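Local coordinates for protein FKBO (Streptomyces hygroscopicus, PDB 4BPS) that hydrolyses chorismate to a dihydroxycyclohexadiene carboxylic acid and pyruvate, a step in the biosynthesis of the immunosuppressants FK506 and FK520, at residues A[50-53]-A[58-61]; A[60-65]-A[138-143]; A[90-95]-A[123-128]; A[101-106]-A[116-121]; A[257-262]-A[303-308]. All coordinates share one frame; numbering follows the deposited sequence. Where two conformers were deposited one is given.

Contact 1. Residues A[50-53]-A[58-61]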
# COMPACT_ATOMS: atom_id res chain seq x y z
N ASP A 50 4.33 -17.63 6.11
CA ASP A 50 3.65 -17.06 7.28
C ASP A 50 4.27 -15.70 7.63
O ASP A 50 5.20 -15.23 6.98
CB ASP A 50 3.65 -18.03 8.49
CG ASP A 50 5.02 -18.18 9.19
OD1 ASP A 50 6.05 -17.66 8.70
OD2 ASP A 50 5.04 -18.84 10.26
N VAL A 51 3.69 -15.06 8.64
CA VAL A 51 4.24 -13.83 9.19
C VAL A 51 5.04 -14.21 10.43
O VAL A 51 4.56 -15.00 11.28
CB VAL A 51 3.12 -12.87 9.58
CG1 VAL A 51 3.67 -11.66 10.28
CG2 VAL A 51 2.30 -12.47 8.36
N SER A 52 6.23 -13.64 10.59
CA SER A 52 7.06 -13.95 11.75
C SER A 52 7.94 -12.75 12.05
O SER A 52 7.98 -11.79 11.28
CB SER A 52 7.93 -15.19 11.49
OG SER A 52 8.88 -14.92 10.49
N LEU A 53 8.64 -12.81 13.18
CA LEU A 53 9.71 -11.87 13.50
C LEU A 53 11.05 -12.52 13.19
O LEU A 53 11.32 -13.66 13.58
CB LEU A 53 9.69 -11.51 14.98
CG LEU A 53 8.49 -10.72 15.48
CD1 LEU A 53 8.52 -10.65 16.99
CD2 LEU A 53 8.45 -9.29 14.91
N PRO A 58 9.37 -7.72 11.70
CA PRO A 58 8.30 -8.46 11.03
C PRO A 58 8.67 -8.74 9.59
O PRO A 58 9.20 -7.86 8.90
CB PRO A 58 7.12 -7.49 11.09
CG PRO A 58 7.37 -6.63 12.25
CD PRO A 58 8.87 -6.50 12.36
N ARG A 59 8.32 -9.94 9.13
CA ARG A 59 8.61 -10.34 7.77
C ARG A 59 7.53 -11.26 7.23
O ARG A 59 7.01 -12.10 7.96
CB ARG A 59 9.96 -11.08 7.76
CG ARG A 59 10.35 -11.72 6.46
CD ARG A 59 10.00 -13.20 6.50
NE ARG A 59 10.35 -13.88 5.26
CZ ARG A 59 10.46 -15.20 5.14
NH1 ARG A 59 10.26 -15.98 6.20
NH2 ARG A 59 10.79 -15.72 3.97
N THR A 60 7.23 -11.12 5.95
CA THR A 60 6.46 -12.14 5.26
C THR A 60 6.77 -12.04 3.77
O THR A 60 7.32 -11.04 3.31
CB THR A 60 4.94 -11.99 5.51
OG1 THR A 60 4.27 -13.23 5.22
CG2 THR A 60 4.30 -10.90 4.67
N ALA A 61 6.41 -13.08 3.02
CA ALA A 61 6.53 -13.08 1.58
C ALA A 61 5.14 -13.08 0.97
O ALA A 61 4.26 -13.82 1.43
CB ALA A 61 7.31 -14.29 1.10
O HOH W 1 7.93 -15.35 7.96
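The carbonyl oxygen of Asp50 is within bonding reach of two groups: Thr60 OG1 donates to Asp50 O at 2.8 Å, and a water, 2.9 Å from Asp50 O, can donate to the same oxygen. The threonine hydroxyl does not come in line with the carbonyl but sits above its plane, 66° out of it. Its torsion puts it there, OG1 lying opposite the backbone N (chi1 -160°), and Arg104 of strand 98-105 bonds to the same hydroxyl, so that OG1 links the chain ahead of the strand to the neighbouring sheet. The water also bonds to Ser52 OG at 2.7 Å and accepts weakly from Arg59 NH1; the stronger partner of that guanidinium is Glu43, in a salt bridge at NH2. Between the backbones, Ser52 and Arg59 form a hydrogen-bonded antiparallel pair, Ser52 N to Arg59 O at 3.1 Å and Arg59 N to Ser52 O at 2.9 Å, and Val51 CA and Pro58 CA add CA-H...O contacts. The other face of the sheet carries Leu53 and Pro58, which run alongside with their ends turned alike, Leu53 CD2 3.8 Å from Pro58 CD. Ala91 of strand 90-94 packs against both. Water-bridged at Ser52 and Arg59 and largely apolar on the side of Leu53 and Pro58, this is a beta hairpin whose strand 52-54 is an outer strand of the five-stranded mixed sheet.

Contact 2. Residues A[60-65]-A[138-143]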
# COMPACT_ATOMS: atom_id res chain seq x y z
N THR A 60 7.23 -11.12 5.95
CA THR A 60 6.46 -12.14 5.26
C THR A 60 6.77 -12.04 3.77
O THR A 60 7.32 -11.04 3.31
CB THR A 60 4.94 -11.99 5.51
OG1 THR A 60 4.27 -13.23 5.22
CG2 THR A 60 4.30 -10.90 4.67
N ALA A 61 6.41 -13.08 3.02
CA ALA A 61 6.53 -13.08 1.58
C ALA A 61 5.14 -13.08 0.97
O ALA A 61 4.26 -13.82 1.43
CB ALA A 61 7.31 -14.29 1.10
N VAL A 62 4.96 -12.27 -0.07
CA VAL A 62 3.69 -12.24 -0.80
C VAL A 62 3.92 -12.59 -2.26
O VAL A 62 5.00 -12.33 -2.83
CB VAL A 62 2.99 -10.84 -0.67
CG1 VAL A 62 2.49 -10.63 0.75
CG2 VAL A 62 3.92 -9.69 -1.13
N HIS A 63 2.93 -13.24 -2.84
CA HIS A 63 3.06 -13.80 -4.18
C HIS A 63 2.56 -12.78 -5.21
O HIS A 63 1.48 -12.92 -5.80
CB HIS A 63 2.32 -15.13 -4.26
CG HIS A 63 2.61 -15.93 -5.50
ND1 HIS A 63 2.27 -17.25 -5.62
CD2 HIS A 63 3.20 -15.57 -6.67
CE1 HIS A 63 2.64 -17.68 -6.81
NE2 HIS A 63 3.21 -16.68 -7.47
N THR A 64 3.37 -11.75 -5.40
CA THR A 64 2.97 -10.59 -6.19
C THR A 64 3.59 -10.55 -7.59
O THR A 64 3.35 -9.59 -8.33
CB THR A 64 3.27 -9.31 -5.46
OG1 THR A 64 4.61 -9.40 -4.96
CG2 THR A 64 2.28 -9.10 -4.31
N THR A 65 4.34 -11.59 -7.97
CA THR A 65 4.78 -11.68 -9.36
C THR A 65 4.99 -13.13 -9.77
O THR A 65 4.81 -14.03 -8.96
CB THR A 65 6.01 -10.78 -9.62
OG1 THR A 65 6.10 -10.56 -11.05
CG2 THR A 65 7.28 -11.39 -9.02
N TRP A 138 -1.38 -1.62 3.02
CA TRP A 138 -1.32 -2.39 1.78
C TRP A 138 -2.11 -3.67 1.99
O TRP A 138 -2.04 -4.29 3.05
CB TRP A 138 0.11 -2.79 1.42
CG TRP A 138 1.07 -1.69 1.05
CD1 TRP A 138 1.46 -1.35 -0.20
CD2 TRP A 138 1.81 -0.83 1.96
NE1 TRP A 138 2.41 -0.35 -0.15
CE2 TRP A 138 2.63 -0.00 1.16
CE3 TRP A 138 1.87 -0.69 3.35
CZ2 TRP A 138 3.51 0.94 1.71
CZ3 TRP A 138 2.73 0.25 3.89
CH2 TRP A 138 3.55 1.05 3.07
N ASN A 139 -2.80 -4.09 0.93
CA ASN A 139 -3.59 -5.32 0.92
C ASN A 139 -3.21 -6.10 -0.33
O ASN A 139 -3.46 -5.65 -1.45
CB ASN A 139 -5.10 -5.02 0.90
CG ASN A 139 -5.50 -4.03 1.97
OD1 ASN A 139 -5.69 -4.42 3.12
ND2 ASN A 139 -5.62 -2.75 1.61
N TYR A 140 -2.60 -7.27 -0.10
CA TYR A 140 -2.19 -8.17 -1.19
C TYR A 140 -3.20 -9.31 -1.17
O TYR A 140 -3.20 -10.13 -0.24
CB TYR A 140 -0.76 -8.65 -0.97
CG TYR A 140 0.24 -7.50 -0.91
CD1 TYR A 140 0.62 -6.85 -2.08
CD2 TYR A 140 0.78 -7.05 0.29
CE1 TYR A 140 1.52 -5.81 -2.07
CE2 TYR A 140 1.68 -6.00 0.32
CZ TYR A 140 2.06 -5.38 -0.86
OH TYR A 140 2.95 -4.35 -0.90
N VAL A 141 -4.09 -9.33 -2.17
CA VAL A 141 -5.33 -10.11 -2.14
C VAL A 141 -5.23 -11.22 -3.17
O VAL A 141 -5.35 -10.97 -4.37
CB VAL A 141 -6.54 -9.19 -2.41
CG1 VAL A 141 -7.86 -9.99 -2.40
CG2 VAL A 141 -6.61 -8.03 -1.40
N SER A 142 -5.04 -12.46 -2.72
CA SER A 142 -4.97 -13.59 -3.61
C SER A 142 -6.26 -13.75 -4.43
O SER A 142 -7.36 -13.83 -3.89
CB SER A 142 -4.75 -14.85 -2.82
OG SER A 142 -4.73 -15.97 -3.67
N GLY A 143 -6.13 -13.80 -5.75
CA GLY A 143 -7.29 -14.01 -6.60
C GLY A 143 -8.27 -12.85 -6.54
O GLY A 143 -9.49 -13.06 -6.50
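Val62 and Thr64 meet the ring of Tyr140 where two beta-sheets of this YjgF-like fold face each other, strand 57-62 belonging to one and strand 133-142 to the other. Val62 lies athwart the tyrosine. Its CG2 stands over one ring face, 4.3 Å from the centroid and 10° off the normal, a CH-pi contact, while CG1 lies 4.0 Å from Tyr140 CD2. Both branches reach the ring because CG1 is opposite the carbonyl carbon (chi1 -69°), leaving CG2 between the backbone N and that carbon. Thr64 approaches obliquely. With chi1 at 48° its methyl is the branch turned to the tyrosine, and its OG1 bonds instead to His44. The phenol oxygen of Tyr140 in turn bonds to Lys297 NZ, so the side chain is held at its hydroxyl as well as covered over one face. With alanine at Tyr140, Val62 CG2 is likely to lose the ring face beneath it and Lys297 its hydroxyl partner. The next residue back, Asn139, lines the ligand pocket, whereas about 10 Å separate the tyrosine side chain from the bound 3-(2-carboxyethyl)benzoic acid. The shortest approach across the two segments is Thr64 CG2 to Tyr140 CD1, 3.6 Å.

Contact 3. Residues A[90-95]-A[123-128]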
# COMPACT_ATOMS: atom_id res chain seq x y z
N ILE A 90 -0.48 -10.51 14.19
CA ILE A 90 0.22 -9.34 13.67
C ILE A 90 1.63 -9.34 14.24
O ILE A 90 1.80 -9.25 15.47
CB ILE A 90 -0.48 -8.03 14.09
CG1 ILE A 90 -1.97 -8.02 13.71
CG2 ILE A 90 0.26 -6.83 13.47
CD1 ILE A 90 -2.78 -6.91 14.41
N ALA A 91 2.64 -9.40 13.36
CA ALA A 91 4.01 -9.17 13.78
C ALA A 91 4.28 -7.69 13.64
O ALA A 91 3.98 -7.11 12.60
CB ALA A 91 4.99 -9.99 12.95
N TRP A 92 4.86 -7.08 14.67
CA TRP A 92 5.06 -5.64 14.69
C TRP A 92 6.40 -5.26 15.29
O TRP A 92 6.98 -6.00 16.09
CB TRP A 92 3.92 -4.95 15.44
CG TRP A 92 3.68 -5.45 16.84
CD1 TRP A 92 2.81 -6.44 17.23
CD2 TRP A 92 4.34 -5.01 18.04
NE1 TRP A 92 2.88 -6.64 18.58
CE2 TRP A 92 3.79 -5.76 19.11
CE3 TRP A 92 5.32 -4.04 18.32
CZ2 TRP A 92 4.21 -5.59 20.42
CZ3 TRP A 92 5.72 -3.86 19.65
CH2 TRP A 92 5.17 -4.65 20.68
N ALA A 93 6.87 -4.09 14.88
CA ALA A 93 8.03 -3.44 15.47
C ALA A 93 7.70 -1.97 15.61
O ALA A 93 7.06 -1.39 14.72
CB ALA A 93 9.27 -3.61 14.59
N ARG A 94 8.15 -1.35 16.71
CA ARG A 94 7.87 0.06 16.92
C ARG A 94 9.15 0.79 17.30
O ARG A 94 10.04 0.23 17.98
CB ARG A 94 6.82 0.25 18.04
CG ARG A 94 7.31 -0.08 19.44
CD ARG A 94 6.14 -0.07 20.48
NE ARG A 94 6.67 -0.25 21.83
CZ ARG A 94 7.20 0.72 22.58
NH1 ARG A 94 7.21 1.97 22.14
NH2 ARG A 94 7.75 0.46 23.76
N THR A 95 9.23 2.04 16.87
CA THR A 95 10.10 3.03 17.50
C THR A 95 9.22 3.80 18.48
O THR A 95 8.03 3.53 18.59
CB THR A 95 10.70 3.98 16.48
OG1 THR A 95 9.64 4.77 15.91
CG2 THR A 95 11.45 3.21 15.39
N PHE A 123 -6.74 -2.28 14.08
CA PHE A 123 -7.21 -1.09 14.79
C PHE A 123 -6.98 -1.25 16.28
O PHE A 123 -6.55 -0.31 16.96
CB PHE A 123 -8.68 -0.80 14.52
CG PHE A 123 -9.00 -0.44 13.08
CD1 PHE A 123 -8.31 0.55 12.39
CD2 PHE A 123 -10.06 -1.06 12.44
CE1 PHE A 123 -8.65 0.89 11.09
CE2 PHE A 123 -10.39 -0.74 11.12
CZ PHE A 123 -9.69 0.23 10.45
N GLN A 124 -7.28 -2.43 16.83
CA GLN A 124 -7.09 -2.64 18.26
C GLN A 124 -5.63 -2.56 18.67
O GLN A 124 -5.34 -2.02 19.73
CB GLN A 124 -7.69 -3.98 18.66
CG GLN A 124 -7.55 -4.27 20.15
CD GLN A 124 -8.03 -3.11 21.07
OE1 GLN A 124 -9.07 -2.50 20.84
NE2 GLN A 124 -7.25 -2.81 22.11
N LEU A 125 -4.71 -3.11 17.86
CA LEU A 125 -3.30 -3.05 18.19
C LEU A 125 -2.79 -1.60 18.16
O LEU A 125 -2.03 -1.17 19.03
CB LEU A 125 -2.47 -3.89 17.20
CG LEU A 125 -0.98 -3.98 17.57
CD1 LEU A 125 -0.78 -4.82 18.82
CD2 LEU A 125 -0.17 -4.54 16.39
N THR A 126 -3.19 -0.85 17.14
CA THR A 126 -2.77 0.54 17.07
C THR A 126 -3.27 1.31 18.28
O THR A 126 -2.55 2.15 18.83
CB THR A 126 -3.17 1.22 15.75
OG1 THR A 126 -4.59 1.28 15.63
CG2 THR A 126 -2.53 0.52 14.54
N ARG A 127 -4.49 1.03 18.73
CA ARG A 127 -4.99 1.68 19.93
C ARG A 127 -4.22 1.24 21.18
O ARG A 127 -3.77 2.08 21.98
CB ARG A 127 -6.48 1.41 20.11
CG ARG A 127 -7.34 2.11 19.11
CD ARG A 127 -8.80 2.04 19.51
NE ARG A 127 -9.34 0.67 19.54
CZ ARG A 127 -9.96 0.08 18.51
NH1 ARG A 127 -10.13 0.71 17.36
NH2 ARG A 127 -10.43 -1.15 18.66
N SER A 128 -4.06 -0.08 21.36
CA SER A 128 -3.44 -0.61 22.56
C SER A 128 -1.98 -0.20 22.72
O SER A 128 -1.53 0.10 23.83
CB SER A 128 -3.54 -2.13 22.55
OG SER A 128 -2.90 -2.67 23.68
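One methyl of Leu125 fits between two side chains of strand 90-94: CD2 lies 3.7 Å from Ile90 CG2 and 3.6 Å from Trp92 CD1. Ile90 and Leu125 reach toward each other tip to tip, and Ile90 CD1 lies 4.0 Å from the same Leu125 CD2. The indole meets the leucine at a slant, its five-membered ring closest, with Leu125 CD1 4.1 Å from Trp92 NE1. Leu125 CG lies opposite the backbone N (chi1 -175°), which sends the branch out to the strand, and chi2 of 70° sets CD2 between the two partners. Trp92 takes the less roomy setting, CG between the backbone N and the carbonyl carbon (chi1 55°), and a hydrogen bond from its NE1 to Asp87 fixes the turn of the indole. Further out, Leu125 itself touches Asp87, so the residue that holds the indole also borders the leucine, and Ile90 packs on Asn121 and Val122, one turn earlier on the helix. Helix 112-129 thus lies against strand 90-94 of the six-stranded sheet, with Leu129 extending the packing along Trp92 and strands 83-87 and 98-105 flanking the contact.

Contact 4. Residues A[101-106]-A[116-121]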
# COMPACT_ATOMS: atom_id res chain seq x y z
N GLY A 101 3.50 -3.03 11.04
CA GLY A 101 2.90 -4.33 11.30
C GLY A 101 2.54 -5.07 10.03
O GLY A 101 2.30 -4.47 8.97
N VAL A 102 2.47 -6.40 10.15
CA VAL A 102 2.14 -7.28 9.06
C VAL A 102 1.28 -8.41 9.60
O VAL A 102 1.58 -8.95 10.66
CB VAL A 102 3.48 -7.92 8.54
CG1 VAL A 102 3.23 -8.89 7.40
CG2 VAL A 102 4.54 -6.87 8.18
N VAL A 103 0.23 -8.78 8.87
CA VAL A 103 -0.68 -9.83 9.31
C VAL A 103 -1.34 -10.43 8.07
O VAL A 103 -1.50 -9.75 7.06
CB VAL A 103 -1.75 -9.25 10.28
CG1 VAL A 103 -2.54 -8.09 9.66
CG2 VAL A 103 -2.68 -10.33 10.80
N ARG A 104 -1.70 -11.70 8.11
CA ARG A 104 -2.38 -12.30 6.97
C ARG A 104 -3.41 -13.32 7.39
O ARG A 104 -3.40 -13.82 8.53
CB ARG A 104 -1.34 -12.88 5.99
CG ARG A 104 -0.58 -14.09 6.51
CD ARG A 104 0.66 -14.41 5.67
NE ARG A 104 0.27 -14.71 4.30
CZ ARG A 104 0.94 -14.34 3.21
NH1 ARG A 104 2.13 -13.75 3.29
NH2 ARG A 104 0.43 -14.62 2.02
N THR A 105 -4.31 -13.64 6.45
CA THR A 105 -5.32 -14.66 6.64
C THR A 105 -5.27 -15.60 5.45
O THR A 105 -4.97 -15.19 4.34
CB THR A 105 -6.69 -14.03 6.85
OG1 THR A 105 -7.63 -15.05 7.21
CG2 THR A 105 -7.20 -13.31 5.59
N GLY A 106 -5.50 -16.89 5.69
CA GLY A 106 -5.23 -17.90 4.69
C GLY A 106 -6.14 -17.91 3.46
O GLY A 106 -7.28 -17.42 3.49
N ALA A 116 -12.62 -8.62 8.21
CA ALA A 116 -13.14 -7.76 9.27
C ALA A 116 -12.39 -8.04 10.57
O ALA A 116 -12.05 -7.12 11.33
CB ALA A 116 -14.64 -7.95 9.46
N ALA A 117 -12.12 -9.32 10.84
CA ALA A 117 -11.40 -9.68 12.06
C ALA A 117 -9.94 -9.18 12.02
O ALA A 117 -9.42 -8.67 13.00
CB ALA A 117 -11.45 -11.18 12.29
N LEU A 118 -9.29 -9.32 10.87
CA LEU A 118 -7.93 -8.87 10.69
C LEU A 118 -7.85 -7.37 10.90
O LEU A 118 -7.01 -6.89 11.68
CB LEU A 118 -7.48 -9.29 9.28
CG LEU A 118 -6.06 -8.92 8.89
CD1 LEU A 118 -5.51 -9.89 7.84
CD2 LEU A 118 -6.00 -7.48 8.37
N TYR A 119 -8.72 -6.61 10.25
CA TYR A 119 -8.70 -5.16 10.43
C TYR A 119 -9.08 -4.75 11.85
O TYR A 119 -8.51 -3.82 12.39
CB TYR A 119 -9.57 -4.43 9.37
CG TYR A 119 -8.74 -3.99 8.18
CD1 TYR A 119 -8.11 -2.76 8.19
CD2 TYR A 119 -8.56 -4.81 7.08
CE1 TYR A 119 -7.29 -2.36 7.15
CE2 TYR A 119 -7.74 -4.42 6.04
CZ TYR A 119 -7.12 -3.19 6.06
OH TYR A 119 -6.28 -2.78 5.04
N THR A 120 -10.03 -5.46 12.46
CA THR A 120 -10.33 -5.21 13.88
C THR A 120 -9.06 -5.33 14.71
O THR A 120 -8.79 -4.51 15.58
CB THR A 120 -11.39 -6.17 14.39
OG1 THR A 120 -12.67 -5.85 13.82
CG2 THR A 120 -11.52 -6.08 15.92
N ASN A 121 -8.30 -6.37 14.44
CA ASN A 121 -7.08 -6.62 15.20
C ASN A 121 -6.04 -5.52 14.94
O ASN A 121 -5.35 -5.09 15.88
CB ASN A 121 -6.52 -8.01 14.91
CG ASN A 121 -7.40 -9.10 15.49
OD1 ASN A 121 -8.14 -8.86 16.44
ND2 ASN A 121 -7.35 -10.28 14.91
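Leu118 and Val103 reach toward each other tip to tip, and almost all of the close packing between helix 112-129 and strand 98-105 in these segments lies in this pair. Val103 CG1 is 3.7 Å from Leu118 CG and equally near Leu118 CD2, while Val103 CG2 lies 4.1 Å from Leu118 CD1. Val103 CG1 occupies the site between its backbone N and carbonyl carbon (chi1 56°), and from there both methyls of the valine are turned to the helix. On Leu118, CG trans to the backbone N (chi1 -180°) directs the branch toward the strand. Both side chains are buried, and Cys191 of strand 189-196 also packs on Leu118. Toward the end of the strand the contact slackens: Leu118 CD1 grazes Arg104 CA at 4.0 Å and lies 4.2 Å from Thr105 N. Arg104 and Thr105 are partly exposed there, and the arginine side chain leaves from the other face of the sheet to bond with Ala61 O and with Gly187 O. Cutting Leu118 back to alanine would probably leave a gap opposite Val103 and remove most of what joins this turn of the helix to the strand. Ala116 and Tyr119 turn instead toward helix 154-169. The axes of strand segment 101-105 and helix segment 116-121 approach to 9.2 Å and run at 162°, nearly antiparallel, as helix 112-129 follows strand 98-105 in the chain and packs back across the six-stranded sheet of the YjgF fold.

Contact 5. Residues A[257-262]-A[303-308]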
# COMPACT_ATOMS: atom_id res chain seq x y z
N GLY A 257 -8.74 -1.38 -22.25
CA GLY A 257 -7.94 -2.21 -23.13
C GLY A 257 -6.64 -1.58 -23.59
O GLY A 257 -5.94 -2.18 -24.41
N ASP A 258 -6.27 -0.41 -23.04
CA ASP A 258 -5.16 0.39 -23.55
C ASP A 258 -4.19 0.64 -22.39
O ASP A 258 -4.35 1.60 -21.64
CB ASP A 258 -5.75 1.69 -24.12
CG ASP A 258 -4.73 2.77 -24.40
OD1 ASP A 258 -3.52 2.48 -24.51
OD2 ASP A 258 -5.17 3.94 -24.57
N VAL A 259 -3.22 -0.24 -22.21
CA VAL A 259 -2.38 -0.16 -21.02
C VAL A 259 -1.52 1.10 -21.05
O VAL A 259 -1.20 1.67 -20.00
CB VAL A 259 -1.53 -1.42 -20.82
CG1 VAL A 259 -0.40 -1.53 -21.85
CG2 VAL A 259 -1.00 -1.46 -19.41
N THR A 260 -1.10 1.53 -22.24
CA THR A 260 -0.31 2.75 -22.35
C THR A 260 -1.13 3.95 -21.84
O THR A 260 -0.65 4.74 -21.02
CB THR A 260 0.13 2.97 -23.79
OG1 THR A 260 1.05 1.93 -24.14
CG2 THR A 260 0.83 4.32 -23.96
N GLY A 261 -2.36 4.09 -22.34
CA GLY A 261 -3.21 5.18 -21.91
C GLY A 261 -3.53 5.13 -20.42
O GLY A 261 -3.47 6.15 -19.72
N GLN A 262 -3.83 3.94 -19.90
CA GLN A 262 -4.06 3.81 -18.46
C GLN A 262 -2.83 4.20 -17.67
O GLN A 262 -2.94 4.85 -16.63
CB GLN A 262 -4.53 2.41 -18.05
CG GLN A 262 -5.94 2.09 -18.53
CD GLN A 262 -6.50 0.86 -17.87
OE1 GLN A 262 -5.95 0.31 -16.91
NE2 GLN A 262 -7.62 0.40 -18.38
N ARG A 303 1.57 -10.12 -18.66
CA ARG A 303 3.00 -10.25 -18.90
C ARG A 303 3.42 -9.51 -20.17
O ARG A 303 4.45 -8.86 -20.21
CB ARG A 303 3.36 -11.74 -18.95
CG ARG A 303 4.74 -12.09 -19.44
CD ARG A 303 5.81 -11.43 -18.65
NE ARG A 303 5.78 -11.84 -17.26
CZ ARG A 303 6.50 -11.25 -16.31
NH1 ARG A 303 7.29 -10.20 -16.62
NH2 ARG A 303 6.47 -11.71 -15.05
N GLU A 304 2.59 -9.60 -21.21
CA GLU A 304 2.94 -9.00 -22.49
C GLU A 304 2.92 -7.47 -22.45
O GLU A 304 3.35 -6.84 -23.40
CB GLU A 304 2.00 -9.52 -23.60
CG GLU A 304 0.53 -9.12 -23.44
CD GLU A 304 -0.46 -10.14 -24.01
OE1 GLU A 304 -0.50 -10.30 -25.25
OE2 GLU A 304 -1.22 -10.77 -23.24
N ASP A 305 2.43 -6.88 -21.35
CA ASP A 305 2.43 -5.43 -21.17
C ASP A 305 3.57 -4.91 -20.31
O ASP A 305 3.73 -3.68 -20.23
CB ASP A 305 1.11 -4.96 -20.53
CG ASP A 305 -0.09 -5.13 -21.44
OD1 ASP A 305 0.08 -5.23 -22.68
OD2 ASP A 305 -1.23 -5.11 -20.92
N LEU A 306 4.35 -5.77 -19.66
CA LEU A 306 5.31 -5.25 -18.70
C LEU A 306 6.35 -4.35 -19.36
O LEU A 306 6.64 -3.29 -18.84
CB LEU A 306 5.99 -6.37 -17.91
CG LEU A 306 5.43 -6.57 -16.47
CD1 LEU A 306 4.21 -7.47 -16.53
CD2 LEU A 306 6.41 -7.08 -15.44
N ASP A 307 6.89 -4.75 -20.50
CA ASP A 307 7.90 -3.90 -21.12
C ASP A 307 7.28 -2.60 -21.66
O ASP A 307 7.90 -1.56 -21.59
CB ASP A 307 8.66 -4.62 -22.22
CG ASP A 307 9.96 -3.91 -22.56
OD1 ASP A 307 10.83 -3.78 -21.67
OD2 ASP A 307 10.10 -3.44 -23.71
N THR A 308 6.07 -2.67 -22.19
CA THR A 308 5.35 -1.49 -22.65
C THR A 308 5.25 -0.49 -21.50
O THR A 308 5.58 0.70 -21.64
CB THR A 308 3.94 -1.89 -23.14
OG1 THR A 308 4.07 -2.81 -24.23
CG2 THR A 308 3.16 -0.66 -23.60
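Val259 faces Asp305, and Thr260 faces Thr308, with 7.1 Å between the CA atoms in each pair. Residues 257-262 enter helix 259-274 through Asp258 at the N-cap; residues 303-308 follow helical backbone angles into helix 306-314. The cap is made by Asp258 OD1, which accepts from Gly261 N at 2.9 Å in a nearly straight bond (169° at the hydrogen), the amide lying well above the carboxylate plane. Gln262 N then bonds back to Asp258 O and starts the regular helical pattern. The start of helix 259-274 thus lies beside the N-terminal part of helix 306-314 and the residues leading into it, with Val309 and Val312 of helix 306-314 continuing the packing onto Val259 and Thr260. Among the side chains, Val259 and Asp305 pass each other head to tail. Val259 CG1 comes 3.6 Å from Asp305 CG, and Val259 CB lies 3.7 Å from Asp305 OD2, so an aliphatic branch rests on the carboxylate while Asp305 OD1 is paired with Arg302 in a salt bridge. Asp305 CG is opposite its own carbonyl carbon (chi1 -67°), a setting that brings the carboxylate alongside the valine. The two threonines meet crosswise, and the meeting is of unlike groups: Thr260 OG1 is 3.4 Å from the methyl Thr308 CG2. That methyl also reaches Val259 CG1, at 4.1 Å, so that it touches both a hydroxyl and an aliphatic branch. Leu336 covers Val259 from the loop ahead of strand 337-343, which carries the catalytic proton acceptor Glu338.

Contacts 2 and 3 are fully buried; contacts 1, 4 and 5 also involve partly exposed residues. Contacts 2, 3 and 4 are apolar across their segments, and contact 1 alone is joined by hydrogen bonds. Contacts 1 and 2 share strand 57-62, whose first part pairs within a hairpin and whose end packs against a second sheet. Contacts 3 and 4 place successive turns of helix 112-129 on neighbouring strands, Ile90 touching Val103 between them. Tyr119 ties contact 4 to contact 2 through the ligand-pocket residue Asn139. Contact 5, mixing aliphatic groups with a carboxylate and hydroxyls, lies across the chain's centre from contacts 3 and 4, its centre about 38 Å from that of contact 3, and only brushes contact 2 through Arg303 and Thr65.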